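Local coordinates for desmoplakin (Homo sapiens, PDB 3R6N), which probably links intermediate filaments to desmosomal cell junctions, the fragment here being a rigid array of four spectrin repeats from its plakin domain, at residues E381-M386 / Q439-T444; M367-S372 / E421-D426; D53-L58 / E77-L82; E5-V10 / L65-A70. One frame throughout, in Å; residues are numbered along the deposited sequence.

Overall arrangement
From the N terminus, contact 4 opens on helix 5-24 and closes at the turn between helices 34-64 and 68-117. Contact 3 opens on helix 34-64 before that closure and shuts on helix 68-117, so the two cross; together they tie these three helices at one end of the rod, with centres about 17 Å apart. The chain then runs through further helices and the SH3 domain. In helix 340-384 contact 2 opens first and contact 1 second; both close at or in helix 425-447 in the same order, crossing again, with centres about 23 Å apart. The centres of contacts 2 and 3 lie about 124 Å apart.

Contact 1: E381-M386 / Q439-T444; sequences EKIRAM and QKHYQT
H441 points its imidazole at the backbone of I383-M386, where two carbonyl oxygens, those of M386 and I383, meet it. With CG anti to its own backbone N (chi1 177°), the ring stands out from helix 425-447 and meets both carbonyls at its edge, near the ring plane. NE2 gives a weak hydrogen bond to M386 O, 3.3 Å away, fairly straight at 155°. On the same edge, CD2 sits 3.3 Å from I383 O, an oxygen that also accepts the backbone N-H of M386. R384 is near as well: H441 ND1 lies obliquely to the R384 guanidinium, 4.3 Å from NH2 of R384, close but not bonded.

One residue along, Y442 swings its ring to a different side of the helix. M386 comes up to that ring from its edge, the methyl CE in the ring plane and 3.4 Å from Y442 CD1; the bend at the end of the methionine chain (chi3 -51°) sets the methyl there. I383 adds a looser touch, CG2 against the CB of Y442 at 4.4 Å. Behind this apolar half stands helix 399-417, with Y399, M400 and I403 on Y442 and L406 on I383, as expected for the three-helix packing of a spectrin-like domain.

The histidine gives the largest share of the contact, through a weak bond and its ring edge, with the apolar touches of M386, I383 and Y442 beside it. The carbonyl oxygens of I383 and M386 would tend to stabilise a proton on the ring, while the nearby R384 guanidinium would probably work against a second one.

Contact 2: M367-S372 / E421-D426; sequences MKSLVS and EMFGDD
L370 reaches out of helix 340-384 between M422 and F423, two residues of the loop that leads into helix 425-447. Its CB already lies 4.0 Å from M422 CE. CG stands anti to the backbone N (chi1 -174°), which carries the fork toward the loop and keeps it against the same methyl. There the branches part: CD2 presses on M422 CE at 3.6 Å, while CD1 turns to the far end of the phenyl ring, 3.8 Å from F423 CZ. The leucine crosses both partners at about a right angle. M422 can offer its methyl to so much of the leucine because its chain folds at both chi2 and chi3, curling CE back onto the helix.

S369, one residue earlier, meets the neighbouring ring carbon. Its OG comes in at the ring edge, near the plane, 3.9 Å from F423 CE2. That hydroxyl has its polar partners outside the contact, in hydrogen bonds with N366 O and S420 OG, so the oxygen is satisfied although buried and the ring needs only to lie beside it.

Just after the phenylalanine, G424 takes the N-cap position of helix 425-447, so within the spectrin-like helical bundle the contact ties the start of that helix to the C-terminal half of helix 340-384. F423 also meets F413 of helix 399-417 edge-to-face and touches the W373 ring; L370 also rests on L237 of helix 234-265, and M422 on C228 in the loop before it.

Contact 3: D53-L58 / E77-L82; sequences DYRWQL and EYENLL
R55 and E79 form a two-pronged salt bridge, R55 NH2 lying 3.1 Å from E79 OE1 and R55 NH1 giving a hydrogen bond of 3.2 Å to E79 OE2 through the syn lone pair. The prongs are not flat: guanidinium and carboxylate planes stand 53° apart. The bridge spans helices 34-64 and 68-117, which run antiparallel here (177°), consistent with the antiparallel helical bundles of spectrin repeats. R55 NH2 also pairs with E75 OE2, so one arginine sits between two carboxylates and would probably ease the repulsion between them.

Beside this salt bridge Y78 fills the gap between the helices. Its hydroxyl donates to I51 O, the carbonyl one helical turn before R55, whose own N makes no bond to the preceding turn; the tyrosine thus meets helix 34-64 where it is kinked. R55 passes across the ring at about a right angle, with Y78 CE2 over one face of its guanidinium and R55 CD 3.6 Å from Y78 CE2.

Next to it, Y54 receives Y78 CE1 at its ring edge, 4.2 Å from Y54 CD2, while stacking on W17 of helix 5-24. L58 slides past Y78 in the opposite direction, its CD2 methyl 3.6 Å from Y78 CB and equally near Y78 CG.

Contact 4: E5-V10 / L65-A70; sequences EFTKHV and LREKSA
T7 faces L65, E67 and A70 with its methyl while its hydroxyl is held from its own side of the contact: OG1 is hydrogen-bonded to D4 OD2, and the second oxygen of that aspartate, OD1, takes the N-H of F6. Held this way, OG1 lies beside the backbone N of T7 (chi1 -62°), and CG2 is left anti to that N, pointing into the opposite segment.

Three residues close round this one methyl. L65 supplies the nearest atom, its CD2 standing 3.7 Å from T7 CG2 as the two side chains cross at a slant; the same CD2 is 4.0 Å from T7 OG1, with only van der Waals touch between them. E67 crosses the threonine at about a right angle, and E67 CB comes to 3.9 Å from T7 CG2. A70 adds its CB, 4.0 Å from T7 CG2.

The place is one end of a helical bundle, consistent with the spectrin repeats of this fragment: L65 and R66 form the turn between helices 34-64 and 68-117, E67 is the N-cap residue of the second, and the first turns of helix 5-24 lie alongside. W3, just ahead of helix 5-24, packs on E67, S69 and A70, and T11 touches both L65 and A70.

One turn on from T7, V10 meets L65 tip to tip, its CG1 4.0 Å from L65 CD2, so that a single leucine methyl is shared by two successive turns of helix 5-24. L65 also touches I71 and L74 of helix 68-117.

Contact 1: E381-M386 / Q439-T444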
# COMPACT_ATOMS: atom_id res chain seq x y z
N GLU A 381 -36.56 -44.80 -40.52
CA GLU A 381 -36.94 -44.82 -41.93
C GLU A 381 -36.34 -46.02 -42.64
O GLU A 381 -36.98 -46.61 -43.52
CB GLU A 381 -36.52 -43.52 -42.61
CG GLU A 381 -37.30 -42.30 -42.15
CD GLU A 381 -36.82 -41.02 -42.80
OE1 GLU A 381 -35.76 -41.06 -43.47
OE2 GLU A 381 -37.49 -39.98 -42.65
N LYS A 382 -35.12 -46.38 -42.27
CA LYS A 382 -34.47 -47.56 -42.83
C LYS A 382 -35.27 -48.82 -42.51
O LYS A 382 -35.51 -49.65 -43.38
CB LYS A 382 -33.04 -47.69 -42.29
CG LYS A 382 -32.08 -46.60 -42.77
CD LYS A 382 -30.68 -46.79 -42.20
CE LYS A 382 -30.02 -48.07 -42.70
NZ LYS A 382 -28.63 -48.24 -42.19
N ILE A 383 -35.68 -48.95 -41.25
CA ILE A 383 -36.43 -50.11 -40.79
C ILE A 383 -37.85 -50.13 -41.35
O ILE A 383 -38.37 -51.18 -41.72
CB ILE A 383 -36.51 -50.17 -39.25
CG1 ILE A 383 -35.12 -50.36 -38.64
CG2 ILE A 383 -37.44 -51.29 -38.80
CD1 ILE A 383 -35.14 -50.57 -37.14
N ARG A 384 -38.48 -48.96 -41.40
CA ARG A 384 -39.82 -48.83 -41.94
C ARG A 384 -39.86 -49.23 -43.41
O ARG A 384 -40.77 -49.94 -43.85
CB ARG A 384 -40.34 -47.41 -41.74
CG ARG A 384 -41.60 -47.09 -42.54
CD ARG A 384 -42.70 -46.51 -41.66
NE ARG A 384 -43.20 -47.50 -40.71
CZ ARG A 384 -44.11 -48.42 -41.00
NH1 ARG A 384 -44.61 -48.49 -42.23
NH2 ARG A 384 -44.51 -49.28 -40.08
N ALA A 385 -38.86 -48.79 -44.17
CA ALA A 385 -38.79 -49.08 -45.60
C ALA A 385 -38.39 -50.52 -45.91
O ALA A 385 -38.44 -50.95 -47.07
CB ALA A 385 -37.84 -48.10 -46.29
N MET A 386 -38.00 -51.27 -44.89
CA MET A 386 -37.59 -52.66 -45.06
C MET A 386 -38.75 -53.56 -45.49
O MET A 386 -39.77 -53.65 -44.79
CB MET A 386 -36.95 -53.22 -43.79
CG MET A 386 -35.57 -52.66 -43.46
SD MET A 386 -34.69 -53.68 -42.25
CE MET A 386 -35.93 -53.82 -40.97
N GLN A 439 -39.78 -51.65 -33.95
CA GLN A 439 -39.20 -52.81 -33.27
C GLN A 439 -39.90 -54.09 -33.69
O GLN A 439 -39.26 -55.08 -34.03
CB GLN A 439 -39.27 -52.64 -31.75
CG GLN A 439 -37.95 -52.28 -31.11
CD GLN A 439 -37.99 -52.38 -29.60
OE1 GLN A 439 -39.01 -52.09 -28.98
NE2 GLN A 439 -36.88 -52.80 -29.01
N LYS A 440 -41.23 -54.07 -33.67
CA LYS A 440 -42.00 -55.25 -34.04
C LYS A 440 -42.12 -55.42 -35.55
O LYS A 440 -42.25 -56.54 -36.04
CB LYS A 440 -43.38 -55.23 -33.37
CG LYS A 440 -43.32 -55.45 -31.87
CD LYS A 440 -44.65 -55.95 -31.32
CE LYS A 440 -44.51 -56.37 -29.86
NZ LYS A 440 -45.75 -57.01 -29.35
N HIS A 441 -42.08 -54.32 -36.29
CA HIS A 441 -42.09 -54.40 -37.75
C HIS A 441 -40.87 -55.17 -38.22
O HIS A 441 -40.86 -55.75 -39.31
CB HIS A 441 -42.11 -53.01 -38.39
CG HIS A 441 -42.05 -53.03 -39.89
ND1 HIS A 441 -43.15 -53.30 -40.67
CD2 HIS A 441 -41.02 -52.82 -40.74
CE1 HIS A 441 -42.80 -53.26 -41.95
NE2 HIS A 441 -41.51 -52.96 -42.02
N TYR A 442 -39.84 -55.18 -37.38
CA TYR A 442 -38.61 -55.90 -37.69
C TYR A 442 -38.74 -57.38 -37.37
O TYR A 442 -38.41 -58.23 -38.20
CB TYR A 442 -37.43 -55.30 -36.91
CG TYR A 442 -36.12 -56.01 -37.14
CD1 TYR A 442 -35.40 -55.83 -38.32
CD2 TYR A 442 -35.60 -56.88 -36.18
CE1 TYR A 442 -34.20 -56.48 -38.53
CE2 TYR A 442 -34.40 -57.53 -36.39
CZ TYR A 442 -33.70 -57.33 -37.57
OH TYR A 442 -32.51 -57.98 -37.78
N GLN A 443 -39.21 -57.70 -36.16
CA GLN A 443 -39.36 -59.09 -35.76
C GLN A 443 -40.48 -59.77 -36.54
O GLN A 443 -40.67 -60.98 -36.46
CB GLN A 443 -39.59 -59.21 -34.25
CG GLN A 443 -39.56 -60.65 -33.75
CD GLN A 443 -39.33 -60.74 -32.25
OE1 GLN A 443 -38.75 -59.84 -31.64
NE2 GLN A 443 -39.79 -61.83 -31.65
N THR A 444 -41.23 -58.98 -37.30
CA THR A 444 -42.20 -59.52 -38.24
C THR A 444 -41.45 -60.08 -39.44
O THR A 444 -41.87 -61.06 -40.05
CB THR A 444 -43.20 -58.46 -38.71
OG1 THR A 444 -44.02 -58.06 -37.60
CG2 THR A 444 -44.08 -59.01 -39.81

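Contact 2: M367-S372 / E421-D426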
# COMPACT_ATOMS: atom_id res chain seq x y z
N MET A 367 -29.00 -29.80 -27.46
CA MET A 367 -28.61 -30.13 -28.82
C MET A 367 -28.20 -31.59 -28.94
O MET A 367 -28.55 -32.26 -29.91
CB MET A 367 -27.49 -29.21 -29.30
CG MET A 367 -27.85 -27.74 -29.17
SD MET A 367 -27.04 -26.68 -30.37
CE MET A 367 -25.32 -27.04 -30.03
N LYS A 368 -27.46 -32.09 -27.95
CA LYS A 368 -27.05 -33.49 -27.95
C LYS A 368 -28.25 -34.42 -28.07
O LYS A 368 -28.17 -35.50 -28.67
CB LYS A 368 -26.23 -33.82 -26.69
CG LYS A 368 -24.73 -33.74 -26.90
CD LYS A 368 -24.24 -34.84 -27.84
CE LYS A 368 -23.01 -34.42 -28.63
NZ LYS A 368 -21.82 -34.17 -27.77
N SER A 369 -29.38 -33.99 -27.51
CA SER A 369 -30.60 -34.78 -27.56
C SER A 369 -31.30 -34.59 -28.89
O SER A 369 -32.00 -35.48 -29.37
CB SER A 369 -31.54 -34.40 -26.42
OG SER A 369 -32.08 -33.10 -26.62
N LEU A 370 -31.13 -33.41 -29.49
CA LEU A 370 -31.74 -33.15 -30.79
C LEU A 370 -31.00 -33.92 -31.87
O LEU A 370 -31.55 -34.19 -32.94
CB LEU A 370 -31.74 -31.65 -31.09
CG LEU A 370 -32.49 -31.28 -32.37
CD1 LEU A 370 -33.95 -31.73 -32.27
CD2 LEU A 370 -32.40 -29.79 -32.65
N VAL A 371 -29.75 -34.27 -31.59
CA VAL A 371 -28.95 -35.05 -32.52
C VAL A 371 -29.30 -36.53 -32.44
O VAL A 371 -29.38 -37.22 -33.45
CB VAL A 371 -27.44 -34.88 -32.27
CG1 VAL A 371 -26.64 -35.73 -33.23
CG2 VAL A 371 -27.04 -33.42 -32.41
N SER A 372 -29.52 -37.02 -31.22
CA SER A 372 -29.91 -38.41 -31.03
C SER A 372 -31.30 -38.65 -31.59
O SER A 372 -31.64 -39.76 -31.99
CB SER A 372 -29.87 -38.80 -29.55
OG SER A 372 -28.54 -39.04 -29.11
N GLU A 421 -34.99 -29.70 -22.45
CA GLU A 421 -36.20 -28.90 -22.56
C GLU A 421 -36.67 -28.82 -24.01
O GLU A 421 -37.42 -27.92 -24.39
CB GLU A 421 -35.97 -27.49 -21.99
CG GLU A 421 -34.83 -26.72 -22.65
CD GLU A 421 -34.18 -25.73 -21.70
OE1 GLU A 421 -34.32 -25.91 -20.47
OE2 GLU A 421 -33.53 -24.78 -22.18
N MET A 422 -36.22 -29.77 -24.82
CA MET A 422 -36.54 -29.78 -26.24
C MET A 422 -37.74 -30.67 -26.55
O MET A 422 -38.44 -30.48 -27.55
CB MET A 422 -35.33 -30.25 -27.05
CG MET A 422 -34.16 -29.30 -27.01
SD MET A 422 -34.40 -27.88 -28.10
CE MET A 422 -33.94 -28.61 -29.67
N PHE A 423 -37.98 -31.65 -25.68
CA PHE A 423 -39.03 -32.63 -25.92
C PHE A 423 -39.97 -32.80 -24.72
O PHE A 423 -39.56 -33.29 -23.67
CB PHE A 423 -38.42 -33.98 -26.31
CG PHE A 423 -37.55 -33.91 -27.53
CD1 PHE A 423 -38.09 -34.10 -28.79
CD2 PHE A 423 -36.19 -33.66 -27.41
CE1 PHE A 423 -37.29 -34.04 -29.92
CE2 PHE A 423 -35.39 -33.60 -28.53
CZ PHE A 423 -35.93 -33.79 -29.79
N GLY A 424 -41.21 -32.38 -24.91
CA GLY A 424 -42.25 -32.59 -23.91
C GLY A 424 -42.73 -34.03 -23.98
O GLY A 424 -42.38 -34.76 -24.91
N ASP A 425 -43.53 -34.44 -23.00
CA ASP A 425 -43.98 -35.82 -22.92
C ASP A 425 -44.72 -36.28 -24.18
O ASP A 425 -44.71 -37.46 -24.52
CB ASP A 425 -44.83 -36.05 -21.67
CG ASP A 425 -44.04 -35.84 -20.39
OD1 ASP A 425 -43.38 -34.79 -20.26
OD2 ASP A 425 -44.07 -36.74 -19.52
N ASP A 426 -45.36 -35.33 -24.87
CA ASP A 426 -46.04 -35.63 -26.13
C ASP A 426 -45.09 -36.24 -27.14
O ASP A 426 -45.47 -37.11 -27.93
CB ASP A 426 -46.67 -34.37 -26.71
CG ASP A 426 -48.12 -34.19 -26.32
OD1 ASP A 426 -48.48 -33.10 -25.85
OD2 ASP A 426 -48.90 -35.15 -26.49

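Contact 3: D53-L58 / E77-L82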
# COMPACT_ATOMS: atom_id res chain seq x y z
N ASP A 53 41.70 46.64 23.77
CA ASP A 53 42.15 48.02 23.89
C ASP A 53 42.88 48.24 25.20
O ASP A 53 43.65 49.20 25.35
CB ASP A 53 40.97 48.98 23.79
CG ASP A 53 40.49 49.17 22.36
OD1 ASP A 53 40.43 48.17 21.62
OD2 ASP A 53 40.19 50.32 21.99
N TYR A 54 42.65 47.35 26.16
CA TYR A 54 43.24 47.48 27.48
C TYR A 54 44.73 47.15 27.50
O TYR A 54 45.41 47.42 28.48
CB TYR A 54 42.50 46.58 28.47
CG TYR A 54 42.80 46.90 29.92
CD1 TYR A 54 42.24 48.01 30.53
CD2 TYR A 54 43.62 46.07 30.67
CE1 TYR A 54 42.50 48.30 31.85
CE2 TYR A 54 43.89 46.35 32.00
CZ TYR A 54 43.33 47.47 32.59
OH TYR A 54 43.58 47.76 33.91
N ARG A 55 45.22 46.56 26.41
CA ARG A 55 46.63 46.19 26.34
C ARG A 55 47.52 47.42 26.49
O ARG A 55 48.58 47.35 27.10
CB ARG A 55 46.94 45.48 25.02
CG ARG A 55 48.39 45.04 24.90
CD ARG A 55 48.51 43.59 24.46
NE ARG A 55 49.70 42.95 25.02
CZ ARG A 55 50.03 41.68 24.83
NH1 ARG A 55 49.26 40.89 24.09
NH2 ARG A 55 51.13 41.19 25.38
N TRP A 56 47.07 48.54 25.92
CA TRP A 56 47.83 49.78 25.98
C TRP A 56 47.69 50.47 27.33
O TRP A 56 48.64 51.08 27.82
CB TRP A 56 47.43 50.71 24.83
CG TRP A 56 48.00 50.28 23.51
CD1 TRP A 56 49.11 50.78 22.90
CD2 TRP A 56 47.50 49.24 22.66
NE1 TRP A 56 49.33 50.13 21.71
CE2 TRP A 56 48.35 49.18 21.53
CE3 TRP A 56 46.41 48.37 22.73
CZ2 TRP A 56 48.15 48.28 20.49
CZ3 TRP A 56 46.21 47.47 21.69
CH2 TRP A 56 47.08 47.43 20.59
N GLN A 57 46.51 50.38 27.92
CA GLN A 57 46.30 50.90 29.26
C GLN A 57 47.21 50.12 30.21
O GLN A 57 47.71 50.65 31.20
CB GLN A 57 44.84 50.75 29.68
CG GLN A 57 44.27 51.94 30.46
CD GLN A 57 44.90 52.10 31.83
OE1 GLN A 57 46.03 52.56 31.96
NE2 GLN A 57 44.15 51.72 32.87
N LEU A 58 47.41 48.85 29.88
CA LEU A 58 48.26 47.97 30.68
C LEU A 58 49.74 48.24 30.45
O LEU A 58 50.55 48.15 31.37
CB LEU A 58 47.96 46.50 30.37
CG LEU A 58 48.72 45.48 31.21
CD1 LEU A 58 48.20 45.48 32.64
CD2 LEU A 58 48.63 44.09 30.60
N GLU A 77 48.20 37.45 33.89
CA GLU A 77 46.75 37.53 34.01
C GLU A 77 46.13 38.03 32.72
O GLU A 77 45.13 37.50 32.26
CB GLU A 77 46.35 38.45 35.16
CG GLU A 77 44.86 38.52 35.40
CD GLU A 77 44.29 37.19 35.87
OE1 GLU A 77 44.93 36.53 36.73
OE2 GLU A 77 43.21 36.79 35.38
N TYR A 78 46.74 39.05 32.14
CA TYR A 78 46.21 39.63 30.92
C TYR A 78 46.27 38.65 29.75
O TYR A 78 45.30 38.51 29.00
CB TYR A 78 46.94 40.93 30.56
CG TYR A 78 46.42 41.55 29.29
CD1 TYR A 78 45.33 42.41 29.31
CD2 TYR A 78 47.00 41.27 28.07
CE1 TYR A 78 44.85 42.97 28.14
CE2 TYR A 78 46.53 41.82 26.90
CZ TYR A 78 45.45 42.68 26.94
OH TYR A 78 44.98 43.23 25.77
N GLU A 79 47.41 37.98 29.60
CA GLU A 79 47.59 37.03 28.50
C GLU A 79 46.63 35.86 28.65
O GLU A 79 46.25 35.22 27.67
CB GLU A 79 49.04 36.54 28.45
CG GLU A 79 49.60 36.41 27.04
CD GLU A 79 49.77 37.76 26.36
OE1 GLU A 79 50.14 38.73 27.06
OE2 GLU A 79 49.53 37.86 25.14
N ASN A 80 46.24 35.59 29.89
CA ASN A 80 45.30 34.51 30.20
C ASN A 80 43.87 34.92 29.86
O ASN A 80 43.12 34.13 29.28
CB ASN A 80 45.42 34.12 31.68
CG ASN A 80 44.70 32.83 32.01
OD1 ASN A 80 43.51 32.68 31.76
ND2 ASN A 80 45.44 31.88 32.58
N LEU A 81 43.51 36.15 30.20
CA LEU A 81 42.20 36.72 29.88
C LEU A 81 42.05 36.80 28.37
O LEU A 81 41.06 36.33 27.81
CB LEU A 81 42.07 38.12 30.47
CG LEU A 81 40.69 38.70 30.79
CD1 LEU A 81 40.77 40.21 30.86
CD2 LEU A 81 39.65 38.27 29.77
N LEU A 82 43.03 37.42 27.72
CA LEU A 82 42.99 37.62 26.28
C LEU A 82 42.78 36.31 25.53
O LEU A 82 42.05 36.27 24.54
CB LEU A 82 44.28 38.29 25.81
CG LEU A 82 44.25 38.80 24.37
CD1 LEU A 82 42.99 39.62 24.13
CD2 LEU A 82 45.49 39.62 24.09

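Contact 4: E5-V10 / L65-A70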
# COMPACT_ATOMS: atom_id res chain seq x y z
N GLU A 5 53.21 50.39 48.63
CA GLU A 5 51.78 50.62 48.78
C GLU A 5 51.11 51.16 47.52
O GLU A 5 49.93 50.90 47.27
CB GLU A 5 51.51 51.56 49.97
CG GLU A 5 52.04 51.05 51.29
CD GLU A 5 51.51 49.67 51.65
OE1 GLU A 5 50.38 49.34 51.22
OE2 GLU A 5 52.22 48.92 52.35
N PHE A 6 51.86 51.93 46.73
CA PHE A 6 51.36 52.44 45.46
C PHE A 6 51.31 51.31 44.44
O PHE A 6 50.49 51.33 43.51
CB PHE A 6 52.25 53.58 44.95
CG PHE A 6 51.84 54.12 43.60
CD1 PHE A 6 50.91 55.14 43.50
CD2 PHE A 6 52.38 53.60 42.44
CE1 PHE A 6 50.53 55.63 42.25
CE2 PHE A 6 52.01 54.09 41.19
CZ PHE A 6 51.08 55.11 41.10
N THR A 7 52.18 50.33 44.61
CA THR A 7 52.21 49.17 43.74
C THR A 7 51.07 48.20 44.09
O THR A 7 50.48 47.59 43.21
CB THR A 7 53.57 48.44 43.81
OG1 THR A 7 54.61 49.32 43.37
CG2 THR A 7 53.55 47.20 42.93
N LYS A 8 50.77 48.09 45.38
CA LYS A 8 49.67 47.25 45.85
C LYS A 8 48.32 47.78 45.40
O LYS A 8 47.34 47.04 45.36
CB LYS A 8 49.68 47.13 47.38
CG LYS A 8 50.78 46.26 47.95
CD LYS A 8 50.65 46.15 49.47
CE LYS A 8 51.83 45.42 50.08
NZ LYS A 8 51.75 45.35 51.57
N HIS A 9 48.26 49.07 45.09
CA HIS A 9 47.02 49.70 44.65
C HIS A 9 46.84 49.57 43.15
O HIS A 9 45.80 49.11 42.67
CB HIS A 9 46.98 51.17 45.05
CG HIS A 9 45.90 51.95 44.37
ND1 HIS A 9 44.58 51.86 44.73
CD2 HIS A 9 45.95 52.84 43.35
CE1 HIS A 9 43.85 52.65 43.96
NE2 HIS A 9 44.67 53.26 43.11
N VAL A 10 47.85 50.00 42.40
CA VAL A 10 47.83 49.94 40.94
C VAL A 10 47.66 48.51 40.43
O VAL A 10 46.99 48.28 39.43
CB VAL A 10 49.12 50.56 40.35
CG1 VAL A 10 49.42 49.98 38.98
CG2 VAL A 10 49.00 52.07 40.29
N LEU A 65 55.47 50.76 37.07
CA LEU A 65 55.87 49.79 38.09
C LEU A 65 57.37 49.47 38.01
O LEU A 65 58.02 49.76 37.01
CB LEU A 65 55.06 48.50 37.94
CG LEU A 65 53.55 48.61 38.17
CD1 LEU A 65 52.84 47.34 37.73
CD2 LEU A 65 53.25 48.94 39.63
N ARG A 66 57.89 48.89 39.08
CA ARG A 66 59.29 48.46 39.11
C ARG A 66 59.38 47.15 39.87
O ARG A 66 60.41 46.47 39.83
CB ARG A 66 60.16 49.51 39.79
CG ARG A 66 60.16 50.86 39.10
CD ARG A 66 60.63 51.93 40.05
NE ARG A 66 59.83 51.96 41.27
CZ ARG A 66 58.68 52.61 41.39
NH1 ARG A 66 58.19 53.30 40.37
NH2 ARG A 66 58.02 52.58 42.54
N GLU A 67 58.30 46.80 40.56
CA GLU A 67 58.25 45.56 41.31
C GLU A 67 58.32 44.37 40.36
O GLU A 67 57.57 44.28 39.39
CB GLU A 67 56.98 45.48 42.16
CG GLU A 67 57.15 44.63 43.41
CD GLU A 67 58.19 45.19 44.35
OE1 GLU A 67 58.18 46.42 44.57
OE2 GLU A 67 59.02 44.41 44.87
N LYS A 68 59.23 43.46 40.67
CA LYS A 68 59.55 42.34 39.79
C LYS A 68 58.35 41.42 39.53
O LYS A 68 57.99 41.18 38.38
CB LYS A 68 60.72 41.55 40.38
CG LYS A 68 61.78 42.45 41.01
CD LYS A 68 62.76 41.66 41.86
CE LYS A 68 63.58 42.57 42.76
NZ LYS A 68 64.47 41.80 43.68
N SER A 69 57.74 40.92 40.60
CA SER A 69 56.62 40.00 40.48
C SER A 69 55.39 40.67 39.89
O SER A 69 54.78 40.15 38.95
CB SER A 69 56.27 39.40 41.84
OG SER A 69 57.29 38.52 42.28
N ALA A 70 55.02 41.81 40.47
CA ALA A 70 53.85 42.56 40.02
C ALA A 70 53.72 42.58 38.50
O ALA A 70 52.69 42.20 37.96
CB ALA A 70 53.91 43.98 40.57